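Local coordinates for protein MGS-M5 (PDB 4Q3N) that probably catalyses the NAD-dependent interconversion of L-lactate and pyruvate, as an L-lactate dehydrogenase of the lactate/malate dehydrogenase family, at residues A[148-153]-A[170-175]; A[142-147]-A[236-241]; A[123-128]-A[306-311]. All blocks are in the same frame, centred on the assembly; numbering follows the deposited sequence.

Interaction 1. Residues A[148-153]-A[170-175]; sequences LDTARL and AYILGE
The side-chain hydroxyl of Thr150 is gripped from two directions: Ile172 N donates to OG1 across the contact at 3.0 Å and 162°, a nearly straight bond, while OG1 itself donates to Thr146 O one turn back in its own helix. Thr150 OG1 lies beside its own backbone N (chi1 -69°), and from there it reaches both partners. The methyl branch leaves on the other side, where Thr150 CG2 comes within 3.3 Å of Ala170 O and meets the edge of the Tyr171 ring. A valine in place of Thr150 would keep the shape but lack the hydroxyl, and would probably leave the N-H of Ile172 without this acceptor and Thr146 O without this donor.

Next to this bond the Ile172 side chain packs on the helix. Its CG1 sits 3.5 Å from Asp149 O, and its CG2 branch lies 3.8 Å from Asp149 CB. One turn further on, Leu153 sends CD2 to Ala170 CB (3.7 Å) and to Ile172 CD1 (4.0 Å), closing an apolar patch. The carboxylate of Asp149 turns elsewhere, with OD2 bonded to His176 ND1, an Asp-His pair consistent with the catalytic pair of lactate dehydrogenases.

The contact thus sets helix 147-161 against strand 168-173. Helix 206-227 covers Leu153 and Ile172 through Ile212 and Val216, Pro254 of strand 251-258 packs on Thr150 and Tyr171, and His50 of a second subunit lies against Leu148, Ala151 and Arg152.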
ATOM      1  N   LEU A 148      10.950 -17.989  -7.950  1.00 20.92           N
ATOM      2  CA  LEU A 148      12.007 -17.472  -7.063  1.00 22.93           C
ATOM      3  C   LEU A 148      13.376 -17.438  -7.754  1.00 24.79           C
ATOM      4  O   LEU A 148      14.163 -16.496  -7.557  1.00 24.86           O
ATOM      5  CB  LEU A 148      12.093 -18.329  -5.778  1.00 24.94           C
ATOM      6  CG  LEU A 148      13.273 -18.060  -4.823  1.00 25.64           C
ATOM      7  CD1 LEU A 148      13.255 -16.593  -4.234  1.00 29.12           C
ATOM      8  CD2 LEU A 148      13.356 -19.123  -3.739  1.00 27.34           C
ATOM      9  N   ASP A 149      13.700 -18.472  -8.522  1.00 24.93           N
ATOM     10  CA  ASP A 149      14.959 -18.452  -9.265  1.00 26.60           C
ATOM     11  C   ASP A 149      15.001 -17.198 -10.160  1.00 23.76           C
ATOM     12  O   ASP A 149      16.035 -16.574 -10.336  1.00 24.44           O
ATOM     13  CB  ASP A 149      15.129 -19.717 -10.131  1.00 29.50           C
ATOM     14  CG  ASP A 149      14.939 -21.005  -9.319  1.00 31.68           C
ATOM     15  OD1 ASP A 149      15.893 -21.422  -8.691  1.00 31.33           O
ATOM     16  OD2 ASP A 149      13.803 -21.506  -9.207  1.00 34.79           O
ATOM     17  N   THR A 150      13.869 -16.890 -10.740  1.00 23.38           N
ATOM     18  CA  THR A 150      13.723 -15.721 -11.622  1.00 23.84           C
ATOM     19  C   THR A 150      13.928 -14.393 -10.840  1.00 25.77           C
ATOM     20  O   THR A 150      14.656 -13.484 -11.295  1.00 24.23           O
ATOM     21  CB  THR A 150      12.344 -15.741 -12.308  1.00 23.67           C
ATOM     22  OG1 THR A 150      12.318 -16.852 -13.255  1.00 24.21           O
ATOM     23  CG2 THR A 150      12.082 -14.390 -13.065  1.00 22.90           C
ATOM     24  N   ALA A 151      13.347 -14.301  -9.649  1.00 23.83           N
ATOM     25  CA  ALA A 151      13.589 -13.132  -8.801  1.00 23.76           C
ATOM     26  C   ALA A 151      15.059 -13.018  -8.429  1.00 23.88           C
ATOM     27  O   ALA A 151      15.583 -11.927  -8.302  1.00 24.19           O
ATOM     28  CB  ALA A 151      12.736 -13.189  -7.514  1.00 22.59           C
ATOM     29  N   ARG A 152      15.724 -14.147  -8.191  1.00 22.84           N
ATOM     30  CA  ARG A 152      17.142 -14.128  -7.902  1.00 21.54           C
ATOM     31  C   ARG A 152      17.936 -13.604  -9.086  1.00 22.86           C
ATOM     32  O   ARG A 152      18.876 -12.832  -8.942  1.00 24.36           O
ATOM     33  CB  ARG A 152      17.634 -15.558  -7.538  1.00 21.88           C
ATOM     34  CG  ARG A 152      17.072 -16.043  -6.201  1.00 22.82           C
ATOM     35  CD  ARG A 152      17.534 -17.493  -5.870  1.00 23.52           C
ATOM     36  NE  ARG A 152      17.271 -17.824  -4.466  1.00 25.54           N
ATOM     37  CZ  ARG A 152      16.892 -19.032  -4.076  1.00 26.60           C
ATOM     38  NH1 ARG A 152      16.702 -20.032  -4.973  1.00 27.28           N
ATOM     39  NH2 ARG A 152      16.685 -19.235  -2.809  1.00 24.52           N
ATOM     40  N   LEU A 153      17.616 -14.122 -10.260  1.00 22.76           N
ATOM     41  CA  LEU A 153      18.244 -13.654 -11.503  1.00 23.28           C
ATOM     42  C   LEU A 153      18.098 -12.124 -11.678  1.00 23.90           C
ATOM     43  O   LEU A 153      19.063 -11.423 -11.981  1.00 24.59           O
ATOM     44  CB  LEU A 153      17.587 -14.331 -12.711  1.00 23.09           C
ATOM     45  CG  LEU A 153      18.014 -13.880 -14.112  1.00 24.66           C
ATOM     46  CD1 LEU A 153      19.469 -14.312 -14.363  1.00 27.56           C
ATOM     47  CD2 LEU A 153      17.117 -14.492 -15.175  1.00 25.03           C
ATOM     48  N   ALA A 170      13.569 -11.051 -17.360  1.00 24.70           N
ATOM     49  CA  ALA A 170      14.319 -12.213 -17.796  1.00 26.95           C
ATOM     50  C   ALA A 170      13.829 -13.362 -16.913  1.00 28.58           C
ATOM     51  O   ALA A 170      13.398 -13.092 -15.777  1.00 29.80           O
ATOM     52  CB  ALA A 170      15.832 -11.981 -17.612  1.00 26.19           C
ATOM     53  N   TYR A 171      13.869 -14.594 -17.439  1.00 25.94           N
ATOM     54  CA  TYR A 171      13.311 -15.780 -16.777  1.00 25.84           C
ATOM     55  C   TYR A 171      14.389 -16.832 -16.563  1.00 25.85           C
ATOM     56  O   TYR A 171      15.300 -16.997 -17.406  1.00 24.79           O
ATOM     57  CB  TYR A 171      12.190 -16.443 -17.591  1.00 25.50           C
ATOM     58  CG  TYR A 171      10.984 -15.558 -17.926  1.00 27.44           C
ATOM     59  CD1 TYR A 171      10.303 -14.839 -16.944  1.00 27.64           C
ATOM     60  CD2 TYR A 171      10.547 -15.445 -19.227  1.00 28.01           C
ATOM     61  CE1 TYR A 171       9.211 -14.016 -17.273  1.00 28.99           C
ATOM     62  CE2 TYR A 171       9.450 -14.630 -19.578  1.00 28.52           C
ATOM     63  CZ  TYR A 171       8.790 -13.927 -18.589  1.00 28.77           C
ATOM     64  OH  TYR A 171       7.738 -13.130 -18.954  1.00 29.75           O
ATOM     65  N   ILE A 172      14.252 -17.548 -15.458  1.00 24.86           N
ATOM     66  CA  ILE A 172      14.823 -18.878 -15.311  1.00 24.99           C
ATOM     67  C   ILE A 172      13.741 -19.872 -15.686  1.00 25.82           C
ATOM     68  O   ILE A 172      12.604 -19.721 -15.213  1.00 24.97           O
ATOM     69  CB  ILE A 172      15.274 -19.149 -13.871  1.00 24.93           C
ATOM     70  CG1 ILE A 172      16.307 -18.103 -13.468  1.00 23.80           C
ATOM     71  CG2 ILE A 172      15.801 -20.636 -13.718  1.00 22.67           C
ATOM     72  CD1 ILE A 172      17.750 -18.337 -14.134  1.00 20.59           C
ATOM     73  N   LEU A 173      14.076 -20.833 -16.551  1.00 24.06           N
ATOM     74  CA  LEU A 173      13.139 -21.850 -17.007  1.00 24.46           C
ATOM     75  C   LEU A 173      13.585 -23.242 -16.613  1.00 24.71           C
ATOM     76  O   LEU A 173      14.781 -23.491 -16.317  1.00 25.96           O
ATOM     77  CB  LEU A 173      12.968 -21.829 -18.539  1.00 23.45           C
ATOM     78  CG  LEU A 173      12.528 -20.422 -19.036  1.00 30.15           C
ATOM     79  CD1 LEU A 173      12.448 -20.425 -20.545  1.00 30.30           C
ATOM     80  CD2 LEU A 173      11.204 -20.050 -18.430  1.00 27.93           C
ATOM     81  N   GLY A 174      12.645 -24.178 -16.739  1.00 23.77           N
ATOM     82  CA  GLY A 174      12.995 -25.590 -16.572  1.00 25.97           C
ATOM     83  C   GLY A 174      12.734 -26.091 -15.164  1.00 27.03           C
ATOM     84  O   GLY A 174      11.857 -25.574 -14.437  1.00 26.40           O
ATOM     85  N   GLU A 175      13.485 -27.127 -14.777  1.00 29.10           N
ATOM     86  CA  GLU A 175      13.369 -27.713 -13.448  1.00 31.61           C
ATOM     87  C   GLU A 175      13.806 -26.697 -12.402  1.00 31.91           C
ATOM     88  O   GLU A 175      14.823 -26.051 -12.577  1.00 33.44           O
ATOM     89  CB  GLU A 175      14.248 -28.958 -13.373  1.00 34.39           C
ATOM     90  CG  GLU A 175      14.321 -29.563 -11.999  1.00 36.45           C
ATOM     91  CD  GLU A 175      15.504 -30.537 -11.860  1.00 40.22           C
ATOM     92  OE1 GLU A 175      16.554 -30.358 -12.526  1.00 40.27           O
ATOM     93  OE2 GLU A 175      15.361 -31.508 -11.089  1.00 42.84           O
TER

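Interaction 2. Residues A[142-147]-A[236-241]; sequences IGSGTS and MALVRI
Ile142 and Ile241 join strand 141-143, an outermost strand of the parallel Rossmann-type sheet in this chain, to helix 232-246. Beyond the strand a type II' beta turn from Ser144 to Ser147 leads straight into helix 147-161, its Gly145 adopting the positive phi of the turn.

Apolar contacts carry the strand end and the turn. The two isoleucine side chains run alongside each other, pointing opposite ways, and Ile142 CD1 touches Ile241 CG2 at 3.8 Å. Leu238 brings its CD2 to Ser144 CB, also at 3.8 Å, and Ile241 CD1 lies 4.0 Å from Ser144 CA. Leu117 of the adjoining strand 115-118 packs on Ile142, Leu238 and Ile241, while Phe54 of a second subunit lies against Ala237.

Mixed contacts form where the serine meets methyl groups: Ser147 OG rests 3.7 Å from Ala237 CB and 3.8 Å from Ile241 CD1.

Polar bonding stays within the turn. With chi1 at 55° Ser147 OG lies between its backbone N and carbonyl carbon, turned back over the turn. Ser144 O thereby accepts two bonds, from Ser147 N at 3.1 Å and from Ser147 OG at 2.7 Å, the hydroxyl tilted 19° from the carbonyl plane.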
ATOM      1  N   ILE A 142      -0.935 -25.679  -9.954  1.00 23.14           N
ATOM      2  CA  ILE A 142       0.355 -25.169 -10.341  1.00 23.30           C
ATOM      3  C   ILE A 142       1.368 -25.394  -9.246  1.00 24.28           C
ATOM      4  O   ILE A 142       1.022 -25.685  -8.079  1.00 25.33           O
ATOM      5  CB  ILE A 142       0.275 -23.617 -10.660  1.00 25.78           C
ATOM      6  CG1 ILE A 142      -0.261 -22.854  -9.452  1.00 25.93           C
ATOM      7  CG2 ILE A 142      -0.622 -23.395 -11.853  1.00 24.18           C
ATOM      8  CD1 ILE A 142      -0.245 -21.317  -9.625  1.00 28.05           C
ATOM      9  N   GLY A 143       2.635 -25.210  -9.600  1.00 24.58           N
ATOM     10  CA  GLY A 143       3.684 -25.184  -8.583  1.00 24.87           C
ATOM     11  C   GLY A 143       4.425 -23.843  -8.645  1.00 24.39           C
ATOM     12  O   GLY A 143       4.333 -23.132  -9.629  1.00 23.31           O
ATOM     13  N   SER A 144       5.199 -23.522  -7.613  1.00 23.15           N
ATOM     14  CA  SER A 144       5.913 -22.254  -7.608  1.00 23.83           C
ATOM     15  C   SER A 144       7.089 -22.238  -8.618  1.00 26.65           C
ATOM     16  O   SER A 144       7.577 -21.148  -8.978  1.00 24.78           O
ATOM     17  CB  SER A 144       6.413 -21.918  -6.203  1.00 24.34           C
ATOM     18  OG  SER A 144       7.158 -22.966  -5.636  1.00 27.07           O
ATOM     19  N   GLY A 145       7.533 -23.417  -9.053  1.00 26.96           N
ATOM     20  CA  GLY A 145       8.476 -23.510 -10.164  1.00 26.32           C
ATOM     21  C   GLY A 145       9.684 -22.597 -10.016  1.00 25.64           C
ATOM     22  O   GLY A 145      10.319 -22.539  -8.962  1.00 24.03           O
ATOM     23  N   THR A 146      10.015 -21.878 -11.074  1.00 24.52           N
ATOM     24  CA  THR A 146      11.240 -21.072 -11.077  1.00 25.20           C
ATOM     25  C   THR A 146      10.920 -19.580 -10.818  1.00 24.60           C
ATOM     26  O   THR A 146      11.686 -18.682 -11.185  1.00 24.90           O
ATOM     27  CB  THR A 146      11.970 -21.233 -12.423  1.00 26.80           C
ATOM     28  OG1 THR A 146      11.012 -21.074 -13.469  1.00 26.05           O
ATOM     29  CG2 THR A 146      12.616 -22.669 -12.559  1.00 25.53           C
ATOM     30  N   SER A 147       9.779 -19.302 -10.192  1.00 23.05           N
ATOM     31  CA  SER A 147       9.450 -17.891  -9.896  1.00 23.24           C
ATOM     32  C   SER A 147      10.516 -17.264  -8.982  1.00 22.95           C
ATOM     33  O   SER A 147      10.978 -16.161  -9.218  1.00 22.25           O
ATOM     34  CB  SER A 147       8.054 -17.797  -9.238  1.00 26.65           C
ATOM     35  OG  SER A 147       8.031 -18.658  -8.075  1.00 30.41           O
ATOM     36  N   MET A 236       7.825 -14.578  -0.538  1.00 20.36           N
ATOM     37  CA  MET A 236       7.355 -13.430  -1.359  1.00 20.36           C
ATOM     38  C   MET A 236       6.979 -13.841  -2.793  1.00 21.34           C
ATOM     39  O   MET A 236       6.092 -13.233  -3.414  1.00 23.53           O
ATOM     40  CB  MET A 236       8.438 -12.348  -1.372  1.00 20.01           C
ATOM     41  CG  MET A 236       8.517 -11.654   0.032  1.00 22.51           C
ATOM     42  SD  MET A 236       9.668 -10.286   0.108  1.00 23.75           S
ATOM     43  CE  MET A 236       8.714  -9.031  -0.850  1.00 18.23           C
ATOM     44  N   ALA A 237       7.640 -14.881  -3.330  1.00 21.89           N
ATOM     45  CA  ALA A 237       7.260 -15.422  -4.635  1.00 22.61           C
ATOM     46  C   ALA A 237       5.826 -15.975  -4.534  1.00 22.79           C
ATOM     47  O   ALA A 237       5.002 -15.733  -5.422  1.00 22.42           O
ATOM     48  CB  ALA A 237       8.251 -16.582  -5.071  1.00 21.00           C
ATOM     49  N   LEU A 238       5.541 -16.750  -3.469  1.00 20.80           N
ATOM     50  CA  LEU A 238       4.195 -17.313  -3.302  1.00 21.37           C
ATOM     51  C   LEU A 238       3.128 -16.194  -3.135  1.00 20.57           C
ATOM     52  O   LEU A 238       1.979 -16.316  -3.619  1.00 20.91           O
ATOM     53  CB  LEU A 238       4.125 -18.258  -2.094  1.00 21.14           C
ATOM     54  CG  LEU A 238       4.973 -19.543  -2.246  1.00 22.65           C
ATOM     55  CD1 LEU A 238       5.163 -20.331  -0.901  1.00 19.16           C
ATOM     56  CD2 LEU A 238       4.373 -20.450  -3.370  1.00 22.92           C
ATOM     57  N   VAL A 239       3.495 -15.138  -2.420  1.00 19.48           N
ATOM     58  CA  VAL A 239       2.578 -13.991  -2.316  1.00 19.77           C
ATOM     59  C   VAL A 239       2.267 -13.433  -3.695  1.00 21.49           C
ATOM     60  O   VAL A 239       1.097 -13.143  -4.046  1.00 21.47           O
ATOM     61  CB  VAL A 239       3.158 -12.884  -1.422  1.00 18.90           C
ATOM     62  CG1 VAL A 239       2.224 -11.610  -1.531  1.00 16.39           C
ATOM     63  CG2 VAL A 239       3.226 -13.423   0.002  1.00 19.48           C
ATOM     64  N   ARG A 240       3.305 -13.305  -4.513  1.00 22.31           N
ATOM     65  CA  ARG A 240       3.107 -12.680  -5.820  1.00 22.83           C
ATOM     66  C   ARG A 240       2.224 -13.520  -6.695  1.00 22.32           C
ATOM     67  O   ARG A 240       1.381 -12.986  -7.443  1.00 24.97           O
ATOM     68  CB  ARG A 240       4.439 -12.455  -6.530  1.00 23.44           C
ATOM     69  CG  ARG A 240       4.316 -11.533  -7.768  1.00 24.12           C
ATOM     70  CD  ARG A 240       3.850 -10.071  -7.309  1.00 28.38           C
ATOM     71  NE  ARG A 240       3.420  -9.227  -8.423  1.00 31.42           N
ATOM     72  CZ  ARG A 240       2.246  -9.303  -9.051  1.00 31.39           C
ATOM     73  NH1 ARG A 240       1.364 -10.256  -8.751  1.00 29.10           N
ATOM     74  NH2 ARG A 240       1.970  -8.439 -10.027  1.00 30.98           N
ATOM     75  N   ILE A 241       2.412 -14.840  -6.632  1.00 21.37           N
ATOM     76  CA  ILE A 241       1.549 -15.758  -7.397  1.00 20.97           C
ATOM     77  C   ILE A 241       0.111 -15.626  -6.905  1.00 22.00           C
ATOM     78  O   ILE A 241      -0.827 -15.503  -7.689  1.00 20.13           O
ATOM     79  CB  ILE A 241       2.027 -17.218  -7.279  1.00 19.83           C
ATOM     80  CG1 ILE A 241       3.398 -17.369  -7.997  1.00 18.61           C
ATOM     81  CG2 ILE A 241       0.991 -18.169  -7.865  1.00 18.82           C
ATOM     82  CD1 ILE A 241       4.236 -18.646  -7.540  1.00 18.71           C
TER

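Interaction 3. Residues A[123-128]-A[306-311]; sequences VDVLAY and RKNLDD
The ring of Tyr128 carries Leu309 CD1 over one face, and the guanidinium of Arg306 carries its own helix neighbour Leu309 CB over one of its faces. Leu309 CD1 stands 3.7 Å from the Tyr128 ring centroid and close to the ring normal, a CH-pi contact. At the edge of the guanidinium, near its plane, lies Tyr128 OH, weakly hydrogen-bonded to Arg306 NH1 at 3.4 Å. The two flat groups stand nearly perpendicular, their planes 83° apart. Tyr128 CG runs anti to the backbone N (chi1 -174°), which carries the ring out beside Leu309, while the Arg306 chain, whose CB points away from the other helix, bends at chi2 and chi3 to bring NH1 back to the hydroxyl. Trp131 also meets the Tyr128 ring, edge-to-face.

The packing joins two domains of the dehydrogenase fold: helix 123-134 belongs to the Rossmann-type NAD-binding part, and helix 292-311 is the last helix of the C-terminal alpha/beta part. Over these short segments the axes cross at -51° and approach to 10.1 Å. Leu309 fills the crossing with both methyl branches. Its CD2 lies 3.6 Å from Tyr128 CD1 and 4.0 Å from Val125 O.

Stronger bonds than the tyrosine link hold the arginine. Within its helix, Arg306 NH2 forms a salt bridge to Asp310 OD1 at 2.9 Å, tilted out of the guanidinium plane, and Arg306 NE adds a weak bond to the same oxygen at 3.1 Å. Outside the pair of helices, NH1 donates to Gln268 O and NH2 meets the C-terminal carboxylate at Tyr314 OXT.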
ATOM      1  N   VAL A 123       9.441 -29.396  -6.464  1.00 28.15           N
ATOM      2  CA  VAL A 123       8.159 -28.799  -6.733  1.00 28.60           C
ATOM      3  C   VAL A 123       7.576 -29.225  -8.101  1.00 28.67           C
ATOM      4  O   VAL A 123       6.375 -29.401  -8.233  1.00 29.17           O
ATOM      5  CB  VAL A 123       8.268 -27.246  -6.625  1.00 26.21           C
ATOM      6  CG1 VAL A 123       9.266 -26.681  -7.674  1.00 26.16           C
ATOM      7  CG2 VAL A 123       6.872 -26.574  -6.794  1.00 26.84           C
ATOM      8  N   ASP A 124       8.415 -29.422  -9.114  1.00 27.30           N
ATOM      9  CA  ASP A 124       7.864 -29.765 -10.432  1.00 28.52           C
ATOM     10  C   ASP A 124       7.255 -31.147 -10.393  1.00 29.39           C
ATOM     11  O   ASP A 124       6.162 -31.353 -10.906  1.00 29.63           O
ATOM     12  CB  ASP A 124       8.934 -29.670 -11.529  1.00 29.72           C
ATOM     13  CG  ASP A 124       9.547 -28.272 -11.597  1.00 32.28           C
ATOM     14  OD1 ASP A 124       8.794 -27.310 -11.869  1.00 30.03           O
ATOM     15  OD2 ASP A 124      10.760 -28.132 -11.315  1.00 34.82           O
ATOM     16  N   VAL A 125       7.931 -32.107  -9.755  1.00 28.40           N
ATOM     17  CA  VAL A 125       7.382 -33.460  -9.754  0.50 29.93           C
ATOM     18  C   VAL A 125       6.157 -33.490  -8.839  1.00 30.29           C
ATOM     19  O   VAL A 125       5.147 -34.082  -9.203  1.00 32.61           O
ATOM     20  CB  VAL A 125       8.421 -34.552  -9.337  0.50 34.80           C
ATOM     21  CG1 VAL A 125       9.757 -34.377 -10.086  0.50 35.27           C
ATOM     22  CG2 VAL A 125       8.620 -34.590  -7.851  0.50 35.46           C
ATOM     23  N   LEU A 126       6.198 -32.781  -7.714  1.00 28.11           N
ATOM     24  CA  LEU A 126       5.105 -32.846  -6.752  1.00 27.93           C
ATOM     25  C   LEU A 126       3.869 -32.100  -7.251  1.00 28.24           C
ATOM     26  O   LEU A 126       2.741 -32.489  -6.936  1.00 29.89           O
ATOM     27  CB  LEU A 126       5.563 -32.312  -5.380  1.00 26.12           C
ATOM     28  CG  LEU A 126       6.596 -33.233  -4.694  1.00 28.06           C
ATOM     29  CD1 LEU A 126       6.970 -32.656  -3.344  1.00 28.55           C
ATOM     30  CD2 LEU A 126       6.130 -34.732  -4.585  1.00 28.06           C
ATOM     31  N   ALA A 127       4.075 -31.086  -8.084  1.00 25.30           N
ATOM     32  CA  ALA A 127       2.938 -30.427  -8.744  1.00 25.70           C
ATOM     33  C   ALA A 127       2.235 -31.380  -9.706  1.00 26.53           C
ATOM     34  O   ALA A 127       0.977 -31.430  -9.789  1.00 27.55           O
ATOM     35  CB  ALA A 127       3.408 -29.128  -9.487  1.00 27.03           C
ATOM     36  N   TYR A 128       3.010 -32.169 -10.424  1.00 27.57           N
ATOM     37  CA  TYR A 128       2.413 -33.173 -11.308  1.00 29.25           C
ATOM     38  C   TYR A 128       1.622 -34.185 -10.462  1.00 30.57           C
ATOM     39  O   TYR A 128       0.501 -34.613 -10.822  1.00 30.13           O
ATOM     40  CB  TYR A 128       3.510 -33.887 -12.138  1.00 31.55           C
ATOM     41  CG  TYR A 128       2.998 -34.859 -13.188  1.00 33.69           C
ATOM     42  CD1 TYR A 128       2.697 -36.169 -12.858  1.00 34.62           C
ATOM     43  CD2 TYR A 128       2.829 -34.457 -14.510  1.00 34.30           C
ATOM     44  CE1 TYR A 128       2.217 -37.066 -13.809  1.00 36.87           C
ATOM     45  CE2 TYR A 128       2.371 -35.334 -15.468  1.00 36.23           C
ATOM     46  CZ  TYR A 128       2.062 -36.640 -15.109  1.00 38.06           C
ATOM     47  OH  TYR A 128       1.606 -37.511 -16.061  1.00 40.20           O
ATOM     48  N   ARG A 306      10.648 -36.172 -16.360  1.00 33.46           N
ATOM     49  CA  ARG A 306       9.862 -37.304 -16.828  1.00 33.84           C
ATOM     50  C   ARG A 306      10.463 -38.625 -16.284  1.00 40.14           C
ATOM     51  O   ARG A 306       9.733 -39.569 -15.930  1.00 40.44           O
ATOM     52  CB  ARG A 306       9.779 -37.322 -18.361  1.00 35.40           C
ATOM     53  CG  ARG A 306       8.722 -38.282 -18.897  1.00 38.88           C
ATOM     54  CD  ARG A 306       7.354 -37.947 -18.273  1.00 38.98           C
ATOM     55  NE  ARG A 306       6.937 -39.019 -17.388  1.00 41.28           N
ATOM     56  CZ  ARG A 306       5.703 -39.210 -16.931  1.00 42.95           C
ATOM     57  NH1 ARG A 306       4.716 -38.367 -17.253  1.00 41.46           N
ATOM     58  NH2 ARG A 306       5.451 -40.275 -16.165  1.00 43.56           N
ATOM     59  N   LYS A 307      11.786 -38.699 -16.196  1.00 39.88           N
ATOM     60  CA  LYS A 307      12.408 -39.942 -15.682  1.00 41.90           C
ATOM     61  C   LYS A 307      12.081 -40.119 -14.185  1.00 42.13           C
ATOM     62  O   LYS A 307      11.797 -41.240 -13.719  1.00 45.69           O
ATOM     63  CB  LYS A 307      13.927 -39.908 -15.900  1.00 42.17           C
ATOM     64  CG  LYS A 307      14.703 -41.131 -15.339  1.00 54.10           C
ATOM     65  CD  LYS A 307      14.236 -42.423 -16.000  1.00 57.53           C
ATOM     66  CE  LYS A 307      15.228 -43.553 -15.754  1.00 61.95           C
ATOM     67  NZ  LYS A 307      15.565 -43.668 -14.297  1.00 64.21           N
ATOM     68  N   ASN A 308      12.163 -39.010 -13.440  1.00 41.74           N
ATOM     69  CA  ASN A 308      11.739 -38.982 -12.045  1.00 41.88           C
ATOM     70  C   ASN A 308      10.308 -39.514 -11.912  1.00 41.35           C
ATOM     71  O   ASN A 308      10.057 -40.423 -11.146  1.00 41.04           O
ATOM     72  CB  ASN A 308      11.809 -37.561 -11.469  1.00 42.36           C
ATOM     73  CG  ASN A 308      13.236 -37.079 -11.202  1.00 43.42           C
ATOM     74  OD1 ASN A 308      14.178 -37.863 -11.108  1.00 46.48           O
ATOM     75  ND2 ASN A 308      13.390 -35.774 -11.096  1.00 42.84           N
ATOM     76  N   LEU A 309       9.374 -38.965 -12.688  1.00 40.46           N
ATOM     77  CA  LEU A 309       7.970 -39.390 -12.640  1.00 40.36           C
ATOM     78  C   LEU A 309       7.799 -40.856 -13.020  1.00 41.68           C
ATOM     79  O   LEU A 309       7.040 -41.563 -12.370  1.00 41.63           O
ATOM     80  CB  LEU A 309       7.078 -38.492 -13.546  1.00 37.29           C
ATOM     81  CG  LEU A 309       6.850 -37.051 -13.077  1.00 36.40           C
ATOM     82  CD1 LEU A 309       6.176 -36.145 -14.162  1.00 32.76           C
ATOM     83  CD2 LEU A 309       6.069 -36.961 -11.750  1.00 35.22           C
ATOM     84  N   ASP A 310       8.481 -41.316 -14.065  1.00 43.32           N
ATOM     85  CA  ASP A 310       8.446 -42.724 -14.426  1.00 45.74           C
ATOM     86  C   ASP A 310       8.876 -43.616 -13.248  1.00 46.80           C
ATOM     87  O   ASP A 310       8.261 -44.645 -12.942  1.00 46.12           O
ATOM     88  CB  ASP A 310       9.370 -43.003 -15.635  1.00 48.67           C
ATOM     89  CG  ASP A 310       8.834 -42.443 -16.953  1.00 50.82           C
ATOM     90  OD1 ASP A 310       7.647 -42.047 -17.013  1.00 50.62           O
ATOM     91  OD2 ASP A 310       9.604 -42.421 -17.942  1.00 51.29           O
ATOM     92  N   ASP A 311       9.968 -43.211 -12.623  1.00 46.06           N
ATOM     93  CA  ASP A 311      10.539 -43.951 -11.527  1.00 48.33           C
ATOM     94  C   ASP A 311       9.606 -43.969 -10.334  1.00 49.89           C
ATOM     95  O   ASP A 311       9.721 -44.843  -9.492  1.00 49.20           O
ATOM     96  CB  ASP A 311      11.890 -43.357 -11.133  1.00 47.07           C
ATOM     97  CG  ASP A 311      12.978 -43.695 -12.130  1.00 48.22           C
ATOM     98  OD1 ASP A 311      12.773 -44.609 -12.970  1.00 48.74           O
ATOM     99  OD2 ASP A 311      14.049 -43.056 -12.062  1.00 48.42           O
TER

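In the fold
Interactions 1 and 2 are the closest pair, with centres about 11 Å apart, and Thr146, just before helix 147-161, joins them: its OG1 lies 2.7 Å from Ile172 O, a probable hydrogen bond. Interaction 3 is further off, its centre about 19 Å from that of interaction 1 and 18 Å from that of interaction 2, yet helix 123-134 reaches both. Val123 CG2 packs 3.6 Å from Ser144 N, and Asp124 OD2 lies 3.4 Å from Glu175 CA. Asp124 OD2 also accepts a bond from His176 N, whose ring pairs with Asp149, so this helix borders the probable active site. The sodium ion is held by Ile198, Met201 and Ile204, outside all three contacts.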